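Local coordinates for hypothetical protein PH0435 (Pyrococcus horikoshii, PDB 2YV4), which has no assigned activity but carries the C-terminal domain of Sua5-type threonylcarbamoyl-AMP synthases, and so probably belongs to the machinery of tRNA modification, at residues A[17-20]-A[21-24]; A[54-57]-A[58-62]. All coordinates share one frame; numbering follows the deposited sequence.

Contact 1: residues A[17-20]-A[21-24]; sequences KGKI and TELV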
loop_
_atom_site.group_PDB
_atom_site.type_symbol
_atom_site.label_atom_id
_atom_site.label_comp_id
_atom_site.label_asym_id
_atom_site.label_seq_id
_atom_site.Cartn_x
_atom_site.Cartn_y
_atom_site.Cartn_z
ATOM N N LYS A 17 2.597 10.590 0.280
ATOM C CA LYS A 17 3.683 10.334 -0.658
ATOM C C LYS A 17 5.046 10.409 0.026
ATOM O O LYS A 17 5.918 9.574 -0.224
ATOM C CB LYS A 17 3.616 11.313 -1.832
ATOM C CG LYS A 17 2.453 11.027 -2.781
ATOM C CD LYS A 17 2.504 11.893 -4.032
ATOM C CE LYS A 17 1.369 11.552 -4.993
ATOM N NZ LYS A 17 1.454 10.154 -5.514
ATOM N N GLY A 18 5.226 11.400 0.896
ATOM C CA GLY A 18 6.487 11.534 1.603
ATOM C C GLY A 18 6.712 10.413 2.610
ATOM O O GLY A 18 7.825 9.899 2.754
ATOM N N LYS A 19 5.651 10.024 3.308
ATOM C CA LYS A 19 5.750 8.961 4.301
ATOM C C LYS A 19 6.069 7.619 3.639
ATOM O O LYS A 19 6.945 6.884 4.103
ATOM C CB LYS A 19 4.447 8.875 5.102
ATOM C CG LYS A 19 4.399 7.739 6.131
ATOM C CD LYS A 19 5.495 7.848 7.191
ATOM C CE LYS A 19 5.349 9.096 8.047
ATOM N NZ LYS A 19 6.358 9.115 9.147
ATOM N N ILE A 20 5.371 7.298 2.552
ATOM C CA ILE A 20 5.629 6.038 1.859
ATOM C C ILE A 20 7.076 5.980 1.364
ATOM O O ILE A 20 7.762 4.971 1.541
ATOM C CB ILE A 20 4.668 5.837 0.660
ATOM C CG1 ILE A 20 3.241 5.648 1.182
ATOM C CG2 ILE A 20 5.094 4.616 -0.160
ATOM C CD1 ILE A 20 2.197 5.491 0.106
ATOM N N THR A 21 7.540 7.064 0.747
ATOM C CA THR A 21 8.911 7.123 0.246
ATOM C C THR A 21 9.876 6.779 1.379
ATOM O O THR A 21 10.815 5.999 1.199
ATOM C CB THR A 21 9.246 8.529 -0.275
ATOM O OG1 THR A 21 8.287 8.901 -1.271
ATOM C CG2 THR A 21 10.650 8.559 -0.882
ATOM N N GLU A 22 9.616 7.362 2.548
ATOM C CA GLU A 22 10.429 7.152 3.739
ATOM C C GLU A 22 10.417 5.693 4.190
ATOM O O GLU A 22 11.471 5.106 4.429
ATOM C CB GLU A 22 9.918 8.043 4.879
ATOM C CG GLU A 22 10.677 7.900 6.194
ATOM C CD GLU A 22 9.938 8.533 7.368
ATOM O OE1 GLU A 22 10.509 8.590 8.477
ATOM O OE2 GLU A 22 8.782 8.968 7.185
ATOM N N LEU A 23 9.224 5.115 4.305
ATOM C CA LEU A 23 9.080 3.728 4.734
ATOM C C LEU A 23 9.762 2.726 3.801
ATOM O O LEU A 23 10.393 1.774 4.262
ATOM C CB LEU A 23 7.596 3.362 4.878
ATOM C CG LEU A 23 6.864 3.890 6.115
ATOM C CD1 LEU A 23 5.382 3.553 6.015
ATOM C CD2 LEU A 23 7.467 3.275 7.377
ATOM N N VAL A 24 9.617 2.926 2.495
ATOM C CA VAL A 24 10.239 2.035 1.528
ATOM C C VAL A 24 11.751 1.977 1.777
ATOM O O VAL A 24 12.329 0.895 1.898
ATOM C CB VAL A 24 9.950 2.501 0.086
ATOM C CG1 VAL A 24 10.874 1.791 -0.901
ATOM C CG2 VAL A 24 8.488 2.203 -0.263
#
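K19 and E22, three residues apart on helix 13-29, form a salt bridge along one flank of the helix, their side chains running side by side in the same direction. The lysine CB starts out away from 21-24; with CG anti to the backbone N (chi1 177°), CG passes 4.3 Å from L23 CD1. Bends at chi2 and chi3 then fold the chain back. CD and CE of K19 each lie 3.5 Å from E22 OE2, and NZ of K19 ends 3.1 Å from the same oxygen. NZ meets OE2 on its syn side, 24° out of the carboxylate plane, while the other oxygen, OE1, lies near the like-charged E26. The K19 chain also touches V9 and A105.

The second side-chain bond belongs to T21, whose hydroxyl donates back to the carbonyl four residues earlier, OG1 to K17 O at 2.7 Å. The amide N of T21 also reaches K17 O, at 3.1 Å, and the two donors approach from opposite faces of the carbonyl plane, so one oxygen is gripped twice. Further bonds, including V24 N to I20 O at 2.9 Å, continue the alpha-helical ladder. The ammonium of K17 turns elsewhere, to E40, S39 and Y42.

On the inner side, I20 CG2 and V24 CG2 meet at 4.2 Å. I20, L23 and V24 all touch I77 of strand 75-81; I20 and L23 also rest on V9 of strand 5-11, and V24 on V34 and V36 of strand 34-38, which seats the helix against the parallel sheet.

Contact 2: residues A[54-57]-A[58-62]; sequences VEEV and AKNLF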
loop_
_atom_site.group_PDB
_atom_site.type_symbol
_atom_site.label_atom_id
_atom_site.label_comp_id
_atom_site.label_asym_id
_atom_site.label_seq_id
_atom_site.Cartn_x
_atom_site.Cartn_y
_atom_site.Cartn_z
ATOM N N VAL A 54 -13.009 4.915 -5.496
ATOM C CA VAL A 54 -13.397 3.952 -4.474
ATOM C C VAL A 54 -13.759 2.627 -5.143
ATOM O O VAL A 54 -13.359 1.557 -4.676
ATOM C CB VAL A 54 -14.595 4.476 -3.643
ATOM C CG1 VAL A 54 -15.210 3.353 -2.828
ATOM C CG2 VAL A 54 -14.125 5.597 -2.721
ATOM N N GLU A 55 -14.504 2.700 -6.245
ATOM C CA GLU A 55 -14.907 1.496 -6.966
ATOM C C GLU A 55 -13.699 0.697 -7.451
ATOM O O GLU A 55 -13.689 -0.531 -7.377
ATOM C CB GLU A 55 -15.793 1.853 -8.166
ATOM C CG GLU A 55 -16.011 0.685 -9.122
ATOM C CD GLU A 55 -17.084 0.951 -10.163
ATOM O OE1 GLU A 55 -16.968 1.951 -10.907
ATOM O OE2 GLU A 55 -18.044 0.154 -10.240
ATOM N N GLU A 56 -12.688 1.395 -7.954
ATOM C CA GLU A 56 -11.487 0.728 -8.438
ATOM C C GLU A 56 -10.737 0.057 -7.297
ATOM O O GLU A 56 -10.213 -1.041 -7.459
ATOM C CB GLU A 56 -10.572 1.724 -9.154
ATOM C CG GLU A 56 -11.073 2.114 -10.536
ATOM C CD GLU A 56 -10.156 3.101 -11.228
ATOM O OE1 GLU A 56 -8.956 2.789 -11.395
ATOM O OE2 GLU A 56 -10.637 4.189 -11.607
ATOM N N VAL A 57 -10.691 0.714 -6.142
ATOM C CA VAL A 57 -10.007 0.145 -4.989
ATOM C C VAL A 57 -10.626 -1.200 -4.631
ATOM O O VAL A 57 -9.929 -2.208 -4.501
ATOM C CB VAL A 57 -10.098 1.081 -3.765
ATOM C CG1 VAL A 57 -9.694 0.325 -2.495
ATOM C CG2 VAL A 57 -9.189 2.294 -3.969
ATOM N N ALA A 58 -11.945 -1.205 -4.468
ATOM C CA ALA A 58 -12.668 -2.418 -4.116
ATOM C C ALA A 58 -12.400 -3.523 -5.128
ATOM O O ALA A 58 -12.348 -4.705 -4.780
ATOM C CB ALA A 58 -14.166 -2.124 -4.044
ATOM N N LYS A 59 -12.214 -3.128 -6.381
ATOM C CA LYS A 59 -11.974 -4.072 -7.459
ATOM C C LYS A 59 -10.534 -4.563 -7.613
ATOM O O LYS A 59 -10.312 -5.737 -7.902
ATOM C CB LYS A 59 -12.431 -3.459 -8.788
ATOM C CG LYS A 59 -12.314 -4.398 -9.976
ATOM C CD LYS A 59 -12.646 -3.706 -11.292
ATOM C CE LYS A 59 -12.521 -4.682 -12.460
ATOM N NZ LYS A 59 -12.804 -4.045 -13.778
ATOM N N ASN A 60 -9.559 -3.680 -7.417
ATOM C CA ASN A 60 -8.153 -4.052 -7.599
ATOM C C ASN A 60 -7.355 -4.522 -6.380
ATOM O O ASN A 60 -6.386 -5.265 -6.526
ATOM C CB ASN A 60 -7.368 -2.886 -8.220
ATOM C CG ASN A 60 -8.037 -2.305 -9.447
ATOM O OD1 ASN A 60 -8.511 -3.034 -10.318
ATOM N ND2 ASN A 60 -8.057 -0.975 -9.533
ATOM N N LEU A 61 -7.743 -4.086 -5.188
ATOM C CA LEU A 61 -6.984 -4.425 -3.984
ATOM C C LEU A 61 -6.551 -5.879 -3.809
ATOM O O LEU A 61 -5.355 -6.160 -3.713
ATOM C CB LEU A 61 -7.735 -3.956 -2.731
ATOM C CG LEU A 61 -6.916 -4.055 -1.442
ATOM C CD1 LEU A 61 -5.600 -3.299 -1.611
ATOM C CD2 LEU A 61 -7.718 -3.486 -0.284
ATOM N N PHE A 62 -7.507 -6.802 -3.760
ATOM C CA PHE A 62 -7.170 -8.212 -3.576
ATOM C C PHE A 62 -6.355 -8.780 -4.738
ATOM O O PHE A 62 -5.500 -9.648 -4.547
ATOM C CB PHE A 62 -8.449 -9.024 -3.336
ATOM C CG PHE A 62 -8.936 -8.970 -1.908
ATOM C CD1 PHE A 62 -8.799 -7.805 -1.155
ATOM C CD2 PHE A 62 -9.535 -10.080 -1.319
ATOM C CE1 PHE A 62 -9.248 -7.746 0.165
ATOM C CE2 PHE A 62 -9.990 -10.033 0.000
ATOM C CZ PHE A 62 -9.846 -8.860 0.744
#
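V54 and A58 open the hydrogen-bond ladder of alpha-helix 54-70, which lies in the crossover between parallel strands 46-49 and 75-81. Four backbone bonds define this first part of the helix. A58 N to V54 O is nearly straight (173°), whereas K59 N to E55 O is more bent. N60 N to E56 O is short at 2.7 Å, and L61 N to V57 O closes the set.

Polar groups at the helix start look backwards along the chain. S53 OG accepts from the E56 amide, as a helix N-cap does, and the E56 carboxylate makes a weak bond to S52; a carboxylate near the N-terminal end would probably interact favourably with the helix dipole.

Packing contacts face helix 86-93: V57 lies on A89 and V90, and the L61 side chain touches that of R93.

The side chain of N60 folds back over the preceding turn, CG beside its own backbone N (chi1 -50°), and ND2 makes a weak hydrogen bond to L50 O. A leucine in its place would probably leave L50 O without that donor. N60 ND2 lies 3.7 Å from E56 CB and 3.0 Å from E56 O, yet the poor angle rules out a bond to that oxygen.

Contact 1 (17-24) comes first along the chain and contact 2 (54-62) follows in series. Each lies within one helix, 13-29 and 54-70 respectively. Their centres are about 22 Å apart, their nearest atoms about 12 Å, and they sit on opposite sides of the chain's centre without touching. What joins them is the five-stranded parallel sheet, ordered 46-49, 34-38, 75-81, 5-11, 101-104: helix 13-29 connects strands 5-11 and 34-38, helix 54-70 connects 46-49 and 75-81. Contact 1 packs directly on central strands, whereas contact 2 leans on helix 86-93. Both belong to the one Sua5 C-terminal domain, consistent with a single compact alpha/beta unit.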